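Local coordinates for protein D-galactonate dehydratase family member SEN1436 (Salmonella enterica subsp. enterica serovar Enteritidis, PDB 3TW9) that dehydrates D-gluconate to 2-dehydro-3-deoxy-D-gluconate with low activity in vitro, using magnesium, as a homotetrameric enolase-superfamily member, at residues I147-H152 with E171-V176; C151-G156 with D163-R168; V176-G181 with I243-D248. One frame throughout, in Å; residues are numbered along the deposited sequence.

How the interactions relate
All three contacts lie in one sector of the barrel. Interactions 1 and 2 belong to the unit formed by strand 147-152, helix 158-171 and strand 175-177, and share Cys151 and His152; their centres are about 11 Å apart. Interaction 3 adds the next parallel strand, 244-248, and shares Val176 with interaction 1. The seams join where Cys151 O lies 2.9 Å from Arg177 N, and Thr153 OG1 2.8 Å from Arg177 O, both probable hydrogen bonds. The active site lies at the C-terminal ends of these strands, as is usual for a beta/alpha-barrel; there interaction 3 contributes the magnesium ligand Asp248, and interactions 1 and 2 share His152, which by similarity probably binds substrate.

Interaction 1: residues I147-H152 with E171-V176; sequences IPLYCH and EGYQYV
Cys151 SG sits over one face of the Tyr173 ring, 3.5 Å from its centroid and only 10° off the normal, a sulfur-aromatic contact. Cys151 CB shares that face, 3.9 Å from the same centroid, so both side-chain atoms of the cysteine lie against the ring. With SG placed between the backbone N and the carbonyl carbon (chi1 60°), the sulfur also comes within 4.1 Å of Val176 CG1. At the edge of the Tyr173 ring, in its plane, lies Glu171 OE1, while Leu149 CB meets Tyr173 CE1 obliquely. The Tyr175 ring has a water at its edge, likewise in plane. This water donates to Leu149 O (2.7 Å) and accepts from Gln174 N, bridging the two backbones beside the ring. Pro148 CB reaches Tyr175 CE2 at 3.9 Å, and Tyr150 CB packs on Tyr175 CB at 3.6 Å before the Tyr150 ring turns away to bond Tyr272 through its hydroxyl. Between the backbones, Tyr150 CA approaches Tyr175 O at 3.3 Å in a CA-H...O contact, but the buried Cys151 N finds no polar partner in the model. The two strands are parallel neighbours in a beta-alpha-beta unit of the mandelate racemase/muconate lactonizing enzyme barrel, where Tyr150 lies beside the substrate-binding residues Arg321 and Glu377.

Interaction 2: residues C151-G156 with D163-R168; sequences CHTDGG and DNIRAR
Thr153 and Asn164 bring the two backbones together, with their CA atoms 5.4 Å apart, where the chain leaving strand 147-152 runs past the side of helix 158-171. Residues 153-156 are loop, whereas 163-168 is regular helix. Asn164 stands close to the loop backbone: its ND2 makes a weak but straight hydrogen bond to Thr153 O (3.4 Å, 169°). The same nitrogen is nearer to Asp154 O, at 2.9 Å, yet the angle there is too poor for a bond. Nearer the helix backbone, Asn164 CB touches Thr153 CB, and the Thr153 and Ile165 side chains cross obliquely, with Thr153 CG2 3.8 Å from Ile165 CG1. The threonine hydroxyl is engaged by Arg177 O. Arg168 reaches in with its aliphatic part, CG and CD each lying 3.6 Å from Cys151 SG. Bends at chi2 (-69°) and chi3 (84°) fold the chain back, and Ala167 CB lies over the rim of one face of the Arg168 guanidinium. Arg168 NH2 donates to a water (2.7 Å) that in turn donates to His152 O, while Arg168 NH1 is salt-bridged to Glu171. Next to this contact in the fold, Val176 of strand 175-177 packs on Ile165 and Arg168, and Ile165 also meets Leu235 and Leu239, so helix 158-171 packs on the outer side of the barrel strands and beside helix 221-239.

Interaction 3: residues V176-G181 with I243-D248; sequences VRCQMG and IEFIHD
Gln179 lays its amide nearly parallel to the His247 ring, the planes 8° apart, with NE2 at 3.3 Å from His247 CE1. A bend at chi2 (-68°) turns that amide back toward the strand. Asp248 N donates to a lone pair of Gln179 OE1 in the carbonyl plane (2.8 Å), and Gln179 NE2 donates to Asp248 O (3.0 Å). His247 ND1 gives Cys178 O an almost straight bond, 2.8 Å and 175°, in the plane of the ring, whose NE2 is tied to Tyr224. On the other face of the sheet from Arg177 and Ile246, Val176 and Phe245 lie side by side, Val176 CG2 at the edge of the Phe245 ring, 3.7 Å from Phe245 CD1; Cys178 SG meets the same ring obliquely. Parallel-strand bonds such as Cys178 N to Ile246 O (2.8 Å) fix the register. The Arg177 guanidinium, with Gln179 CD over the rim of one face, is salt-bridged through NH2 to Asp154 and makes only a long salt bridge from NH1 to Asp248 OD2 (3.7 Å). Gln179 thus holds the backbone of the magnesium ligand Asp248, whose carboxylate lies close to that of Glu274, another magnesium ligand; bound magnesium, and to a lesser degree Arg177, would be expected to ease this pairing of like charges.

Interaction 1: residues I147-H152 with E171-V176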
loop_
_atom_site.group_PDB
_atom_site.type_symbol
_atom_site.label_atom_id
_atom_site.label_comp_id
_atom_site.label_asym_id
_atom_site.label_seq_id
_atom_site.Cartn_x
_atom_site.Cartn_y
_atom_site.Cartn_z
ATOM N N ILE C 147 -10.167 3.907 18.596
ATOM C CA ILE C 147 -8.715 3.783 18.523
ATOM C C ILE C 147 -8.097 3.613 19.907
ATOM O O ILE C 147 -8.035 4.579 20.699
ATOM C CB ILE C 147 -8.096 4.993 17.796
ATOM C CG1 ILE C 147 -8.717 5.106 16.418
ATOM C CG2 ILE C 147 -6.555 4.828 17.688
ATOM C CD1 ILE C 147 -8.457 6.436 15.737
ATOM N N PRO C 148 -7.644 2.381 20.218
ATOM C CA PRO C 148 -7.009 2.172 21.516
ATOM C C PRO C 148 -5.713 2.944 21.653
ATOM O O PRO C 148 -4.940 3.080 20.695
ATOM C CB PRO C 148 -6.769 0.658 21.587
ATOM C CG PRO C 148 -7.042 0.137 20.246
ATOM C CD PRO C 148 -7.904 1.114 19.514
ATOM N N LEU C 149 -5.529 3.482 22.843
ATOM C CA LEU C 149 -4.429 4.353 23.138
ATOM C C LEU C 149 -3.539 3.758 24.208
ATOM O O LEU C 149 -3.958 2.889 24.993
ATOM C CB LEU C 149 -4.970 5.694 23.652
ATOM C CG LEU C 149 -6.023 6.424 22.847
ATOM C CD1 LEU C 149 -6.519 7.564 23.683
ATOM C CD2 LEU C 149 -5.506 6.900 21.452
ATOM N N TYR C 150 -2.279 4.190 24.210
ATOM C CA TYR C 150 -1.452 4.124 25.400
ATOM C C TYR C 150 -0.958 5.519 25.760
ATOM O O TYR C 150 -0.875 6.406 24.910
ATOM C CB TYR C 150 -0.287 3.105 25.324
ATOM C CG TYR C 150 0.978 3.451 24.537
ATOM C CD1 TYR C 150 2.110 3.967 25.178
ATOM C CD2 TYR C 150 1.067 3.150 23.171
ATOM C CE1 TYR C 150 3.289 4.229 24.469
ATOM C CE2 TYR C 150 2.256 3.414 22.448
ATOM C CZ TYR C 150 3.351 3.935 23.113
ATOM O OH TYR C 150 4.529 4.171 22.428
ATOM N N CYS C 151 -0.668 5.694 27.039
ATOM C CA CYS C 151 -0.121 6.948 27.533
ATOM C C CYS C 151 1.112 6.646 28.350
ATOM O O CYS C 151 1.364 5.498 28.755
ATOM C CB CYS C 151 -1.157 7.643 28.413
ATOM S SG CYS C 151 -1.585 6.612 29.816
ATOM N N HIS C 152 1.848 7.706 28.632
ATOM C CA HIS C 152 3.065 7.667 29.414
ATOM C C HIS C 152 2.725 7.844 30.892
ATOM O O HIS C 152 1.704 8.449 31.215
ATOM C CB HIS C 152 3.962 8.817 28.968
ATOM C CG HIS C 152 4.427 8.719 27.545
ATOM N ND1 HIS C 152 5.378 9.570 27.022
ATOM C CD2 HIS C 152 4.103 7.861 26.547
ATOM C CE1 HIS C 152 5.596 9.261 25.755
ATOM N NE2 HIS C 152 4.828 8.235 25.440
ATOM N N GLU C 171 -8.580 6.019 34.772
ATOM C CA GLU C 171 -9.084 6.820 33.659
ATOM C C GLU C 171 -9.576 5.985 32.471
ATOM O O GLU C 171 -10.299 6.505 31.636
ATOM C CB GLU C 171 -8.028 7.810 33.160
ATOM C CG GLU C 171 -7.661 8.888 34.155
ATOM C CD GLU C 171 -6.780 9.984 33.568
ATOM O OE1 GLU C 171 -6.386 9.896 32.382
ATOM O OE2 GLU C 171 -6.486 10.949 34.309
ATOM N N GLY C 172 -9.163 4.715 32.383
ATOM C CA GLY C 172 -9.628 3.833 31.309
ATOM C C GLY C 172 -8.533 3.361 30.360
ATOM O O GLY C 172 -8.821 2.629 29.403
ATOM N N TYR C 173 -7.289 3.782 30.597
ATOM C CA TYR C 173 -6.171 3.279 29.770
ATOM C C TYR C 173 -5.958 1.799 30.033
ATOM O O TYR C 173 -5.900 1.345 31.198
ATOM C CB TYR C 173 -4.902 4.085 30.024
ATOM C CG TYR C 173 -4.913 5.426 29.336
ATOM C CD1 TYR C 173 -4.540 5.536 27.993
ATOM C CD2 TYR C 173 -5.317 6.594 30.014
ATOM C CE1 TYR C 173 -4.528 6.778 27.343
ATOM C CE2 TYR C 173 -5.317 7.832 29.369
ATOM C CZ TYR C 173 -4.928 7.916 28.035
ATOM O OH TYR C 173 -4.935 9.127 27.393
ATOM N N GLN C 174 -5.854 1.041 28.944
ATOM C CA GLN C 174 -5.677 -0.405 29.004
ATOM C C GLN C 174 -4.270 -0.802 28.561
ATOM O O GLN C 174 -3.936 -1.982 28.518
ATOM C CB GLN C 174 -6.744 -1.085 28.153
ATOM C CG GLN C 174 -8.134 -0.817 28.719
ATOM C CD GLN C 174 -9.189 -1.690 28.102
ATOM O OE1 GLN C 174 -9.549 -2.723 28.671
ATOM N NE2 GLN C 174 -9.649 -1.326 26.918
ATOM N N TYR C 175 -3.472 0.219 28.261
ATOM C CA TYR C 175 -2.097 0.060 27.778
ATOM C C TYR C 175 -1.315 1.251 28.327
ATOM O O TYR C 175 -1.751 2.387 28.177
ATOM C CB TYR C 175 -2.023 0.142 26.247
ATOM C CG TYR C 175 -2.908 -0.767 25.421
ATOM C CD1 TYR C 175 -2.363 -1.852 24.710
ATOM C CD2 TYR C 175 -4.269 -0.490 25.268
ATOM C CE1 TYR C 175 -3.194 -2.678 23.928
ATOM C CE2 TYR C 175 -5.088 -1.278 24.509
ATOM C CZ TYR C 175 -4.556 -2.365 23.839
ATOM O OH TYR C 175 -5.422 -3.103 23.081
ATOM N N VAL C 176 -0.156 1.010 28.940
ATOM C CA VAL C 176 0.657 2.107 29.514
ATOM C C VAL C 176 2.135 1.914 29.264
ATOM O O VAL C 176 2.619 0.802 29.340
ATOM C CB VAL C 176 0.503 2.240 31.072
ATOM C CG1 VAL C 176 -0.821 2.920 31.427
ATOM C CG2 VAL C 176 0.595 0.882 31.750
HETATM O O HOH W 1 -6.096 2.122 26.420
#

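Interaction 2: residues C151-G156 with D163-R168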
loop_
_atom_site.group_PDB
_atom_site.type_symbol
_atom_site.label_atom_id
_atom_site.label_comp_id
_atom_site.label_asym_id
_atom_site.label_seq_id
_atom_site.Cartn_x
_atom_site.Cartn_y
_atom_site.Cartn_z
ATOM N N CYS C 151 -0.668 5.694 27.039
ATOM C CA CYS C 151 -0.121 6.948 27.533
ATOM C C CYS C 151 1.112 6.646 28.350
ATOM O O CYS C 151 1.364 5.498 28.755
ATOM C CB CYS C 151 -1.157 7.643 28.413
ATOM S SG CYS C 151 -1.585 6.612 29.816
ATOM N N HIS C 152 1.848 7.706 28.632
ATOM C CA HIS C 152 3.065 7.667 29.414
ATOM C C HIS C 152 2.725 7.844 30.892
ATOM O O HIS C 152 1.704 8.449 31.215
ATOM C CB HIS C 152 3.962 8.817 28.968
ATOM C CG HIS C 152 4.427 8.719 27.545
ATOM N ND1 HIS C 152 5.378 9.570 27.022
ATOM C CD2 HIS C 152 4.103 7.861 26.547
ATOM C CE1 HIS C 152 5.596 9.261 25.755
ATOM N NE2 HIS C 152 4.828 8.235 25.440
ATOM N N THR C 153 3.571 7.308 31.765
ATOM C CA THR C 153 3.360 7.390 33.209
ATOM C C THR C 153 4.556 8.016 33.922
ATOM O O THR C 153 4.931 7.565 35.008
ATOM C CB THR C 153 3.025 5.994 33.830
ATOM O OG1 THR C 153 4.127 5.091 33.655
ATOM C CG2 THR C 153 1.762 5.383 33.218
ATOM N N ASP C 154 5.135 9.053 33.300
ATOM C CA ASP C 154 6.396 9.675 33.733
ATOM C C ASP C 154 6.367 10.070 35.204
ATOM O O ASP C 154 5.481 10.806 35.631
ATOM C CB ASP C 154 6.697 10.918 32.879
ATOM C CG ASP C 154 7.250 10.571 31.503
ATOM O OD1 ASP C 154 7.898 11.435 30.884
ATOM O OD2 ASP C 154 7.049 9.438 31.031
ATOM N N GLY C 155 7.323 9.555 35.972
ATOM C CA GLY C 155 7.411 9.843 37.413
ATOM C C GLY C 155 8.838 9.981 37.906
ATOM O O GLY C 155 9.772 9.484 37.268
ATOM N N GLY C 156 9.003 10.666 39.038
ATOM C CA GLY C 156 10.324 10.935 39.619
ATOM C C GLY C 156 10.990 9.737 40.273
ATOM O O GLY C 156 12.220 9.683 40.358
ATOM N N ASP C 163 1.840 4.744 41.006
ATOM C CA ASP C 163 0.626 5.530 41.253
ATOM C C ASP C 163 0.085 6.143 39.965
ATOM O O ASP C 163 -1.126 6.228 39.795
ATOM C CB ASP C 163 0.874 6.655 42.277
ATOM C CG ASP C 163 1.162 6.138 43.693
ATOM O OD1 ASP C 163 1.045 4.918 43.954
ATOM O OD2 ASP C 163 1.523 6.972 44.552
ATOM N N ASN C 164 0.985 6.588 39.075
ATOM C CA ASN C 164 0.585 7.140 37.780
ATOM C C ASN C 164 -0.122 6.074 36.927
ATOM O O ASN C 164 -1.135 6.370 36.306
ATOM C CB ASN C 164 1.771 7.785 37.034
ATOM C CG ASN C 164 2.204 9.102 37.646
ATOM O OD1 ASN C 164 1.518 9.659 38.501
ATOM N ND2 ASN C 164 3.362 9.600 37.220
ATOM N N ILE C 165 0.391 4.839 36.956
ATOM C CA ILE C 165 -0.196 3.685 36.258
ATOM C C ILE C 165 -1.585 3.407 36.794
ATOM O O ILE C 165 -2.521 3.270 36.024
ATOM C CB ILE C 165 0.664 2.375 36.377
ATOM C CG1 ILE C 165 2.039 2.543 35.721
ATOM C CG2 ILE C 165 -0.033 1.202 35.681
ATOM C CD1 ILE C 165 2.997 1.434 36.069
ATOM N N ARG C 166 -1.714 3.355 38.122
ATOM C CA ARG C 166 -3.027 3.221 38.768
ATOM C C ARG C 166 -3.999 4.318 38.332
ATOM O O ARG C 166 -5.125 4.018 37.911
ATOM C CB ARG C 166 -2.883 3.169 40.295
ATOM C CG ARG C 166 -2.325 1.838 40.802
ATOM C CD ARG C 166 -2.653 1.599 42.270
ATOM N NE ARG C 166 -2.321 0.234 42.671
ATOM C CZ ARG C 166 -1.153 -0.137 43.186
ATOM N NH1 ARG C 166 -0.185 0.759 43.372
ATOM N NH2 ARG C 166 -0.950 -1.408 43.514
ATOM N N ALA C 167 -3.551 5.573 38.399
ATOM C CA ALA C 167 -4.345 6.715 37.940
ATOM C C ALA C 167 -4.780 6.573 36.482
ATOM O O ALA C 167 -5.939 6.835 36.140
ATOM C CB ALA C 167 -3.580 8.024 38.151
ATOM N N ARG C 168 -3.868 6.132 35.615
ATOM C CA ARG C 168 -4.229 6.027 34.190
ATOM C C ARG C 168 -5.175 4.849 33.937
ATOM O O ARG C 168 -6.053 4.931 33.068
ATOM C CB ARG C 168 -2.981 5.943 33.276
ATOM C CG ARG C 168 -2.023 7.142 33.347
ATOM C CD ARG C 168 -2.555 8.465 32.767
ATOM N NE ARG C 168 -3.381 9.249 33.701
ATOM C CZ ARG C 168 -2.939 9.914 34.773
ATOM N NH1 ARG C 168 -3.794 10.595 35.523
ATOM N NH2 ARG C 168 -1.660 9.918 35.116
HETATM O O HOH W 2 0.724 9.619 33.780
#

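Interaction 3: residues V176-G181 with I243-D248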
loop_
_atom_site.group_PDB
_atom_site.type_symbol
_atom_site.label_atom_id
_atom_site.label_comp_id
_atom_site.label_asym_id
_atom_site.label_seq_id
_atom_site.Cartn_x
_atom_site.Cartn_y
_atom_site.Cartn_z
ATOM N N VAL C 176 -0.156 1.010 28.940
ATOM C CA VAL C 176 0.657 2.107 29.514
ATOM C C VAL C 176 2.135 1.914 29.264
ATOM O O VAL C 176 2.619 0.802 29.340
ATOM C CB VAL C 176 0.503 2.240 31.072
ATOM C CG1 VAL C 176 -0.821 2.920 31.427
ATOM C CG2 VAL C 176 0.595 0.882 31.750
ATOM N N ARG C 177 2.836 3.012 29.006
ATOM C CA ARG C 177 4.294 2.977 28.972
ATOM C C ARG C 177 4.821 3.110 30.380
ATOM O O ARG C 177 4.400 4.019 31.098
ATOM C CB ARG C 177 4.830 4.134 28.158
ATOM C CG ARG C 177 6.364 4.043 27.971
ATOM C CD ARG C 177 6.883 5.189 27.142
ATOM N NE ARG C 177 7.235 6.328 27.985
ATOM C CZ ARG C 177 8.058 7.303 27.617
ATOM N NH1 ARG C 177 8.607 7.285 26.402
ATOM N NH2 ARG C 177 8.327 8.296 28.462
ATOM N N CYS C 178 5.745 2.221 30.747
ATOM C CA CYS C 178 6.332 2.167 32.087
ATOM C C CYS C 178 7.831 2.293 31.986
ATOM O O CYS C 178 8.488 1.481 31.322
ATOM C CB CYS C 178 6.012 0.840 32.771
ATOM S SG CYS C 178 4.260 0.446 32.760
ATOM N N GLN C 179 8.359 3.326 32.634
ATOM C CA GLN C 179 9.799 3.587 32.681
ATOM C C GLN C 179 10.275 3.679 34.137
ATOM O O GLN C 179 9.460 3.802 35.070
ATOM C CB GLN C 179 10.149 4.879 31.921
ATOM C CG GLN C 179 9.599 5.007 30.458
ATOM C CD GLN C 179 10.220 4.025 29.453
ATOM O OE1 GLN C 179 9.498 3.374 28.709
ATOM N NE2 GLN C 179 11.544 3.928 29.431
ATOM N N MET C 180 11.597 3.625 34.327
ATOM C CA MET C 180 12.223 3.837 35.642
ATOM C C MET C 180 11.893 5.251 36.098
ATOM O O MET C 180 11.531 6.101 35.278
ATOM C CB MET C 180 13.755 3.721 35.539
ATOM C CG MET C 180 14.314 2.350 35.121
ATOM S SD MET C 180 14.003 0.989 36.258
ATOM C CE MET C 180 14.758 1.584 37.774
ATOM N N GLY C 181 12.033 5.512 37.396
ATOM C CA GLY C 181 11.931 6.885 37.897
ATOM C C GLY C 181 13.003 7.760 37.269
ATOM O O GLY C 181 14.125 7.303 37.037
ATOM N N ILE C 243 -3.278 -5.693 32.416
ATOM C CA ILE C 243 -2.781 -4.405 31.908
ATOM C C ILE C 243 -1.647 -4.640 30.895
ATOM O O ILE C 243 -0.779 -5.466 31.118
ATOM C CB ILE C 243 -2.328 -3.467 33.072
ATOM C CG1 ILE C 243 -1.850 -2.098 32.563
ATOM C CG2 ILE C 243 -1.278 -4.127 33.973
ATOM C CD1 ILE C 243 -2.946 -1.282 31.896
ATOM N N GLU C 244 -1.699 -3.926 29.777
ATOM C CA GLU C 244 -0.629 -3.995 28.783
ATOM C C GLU C 244 0.470 -2.974 29.093
ATOM O O GLU C 244 0.188 -1.791 29.345
ATOM C CB GLU C 244 -1.173 -3.786 27.364
ATOM C CG GLU C 244 -2.184 -4.823 26.872
ATOM C CD GLU C 244 -1.595 -6.213 26.592
ATOM O OE1 GLU C 244 -0.364 -6.360 26.455
ATOM O OE2 GLU C 244 -2.379 -7.175 26.523
ATOM N N PHE C 245 1.718 -3.449 29.072
ATOM C CA PHE C 245 2.904 -2.639 29.374
ATOM C C PHE C 245 3.769 -2.435 28.146
ATOM O O PHE C 245 4.010 -3.379 27.389
ATOM C CB PHE C 245 3.792 -3.333 30.406
ATOM C CG PHE C 245 3.242 -3.350 31.806
ATOM C CD1 PHE C 245 2.274 -2.425 32.214
ATOM C CD2 PHE C 245 3.747 -4.252 32.736
ATOM C CE1 PHE C 245 1.793 -2.434 33.517
ATOM C CE2 PHE C 245 3.262 -4.271 34.055
ATOM C CZ PHE C 245 2.282 -3.344 34.430
ATOM N N ILE C 246 4.185 -1.191 27.954
ATOM C CA ILE C 246 5.204 -0.826 26.966
ATOM C C ILE C 246 6.438 -0.286 27.676
ATOM O O ILE C 246 6.334 0.438 28.659
ATOM C CB ILE C 246 4.620 0.199 25.970
ATOM C CG1 ILE C 246 3.743 -0.557 24.975
ATOM C CG2 ILE C 246 5.726 1.059 25.262
ATOM C CD1 ILE C 246 2.802 0.270 24.309
ATOM N N HIS C 247 7.618 -0.664 27.196
ATOM C CA HIS C 247 8.839 -0.092 27.720
ATOM C C HIS C 247 9.683 0.393 26.566
ATOM O O HIS C 247 9.893 -0.344 25.606
ATOM C CB HIS C 247 9.645 -1.095 28.568
ATOM C CG HIS C 247 10.887 -0.489 29.146
ATOM N ND1 HIS C 247 10.841 0.444 30.161
ATOM C CD2 HIS C 247 12.189 -0.597 28.790
ATOM C CE1 HIS C 247 12.071 0.838 30.451
ATOM N NE2 HIS C 247 12.908 0.229 29.625
ATOM N N ASP C 248 10.190 1.610 26.692
ATOM C CA ASP C 248 11.026 2.223 25.660
ATOM C C ASP C 248 12.497 2.207 26.075
ATOM O O ASP C 248 12.922 2.907 26.998
ATOM C CB ASP C 248 10.520 3.676 25.443
ATOM C CG ASP C 248 11.075 4.334 24.197
ATOM O OD1 ASP C 248 11.855 3.695 23.468
ATOM O OD2 ASP C 248 10.709 5.508 23.931
#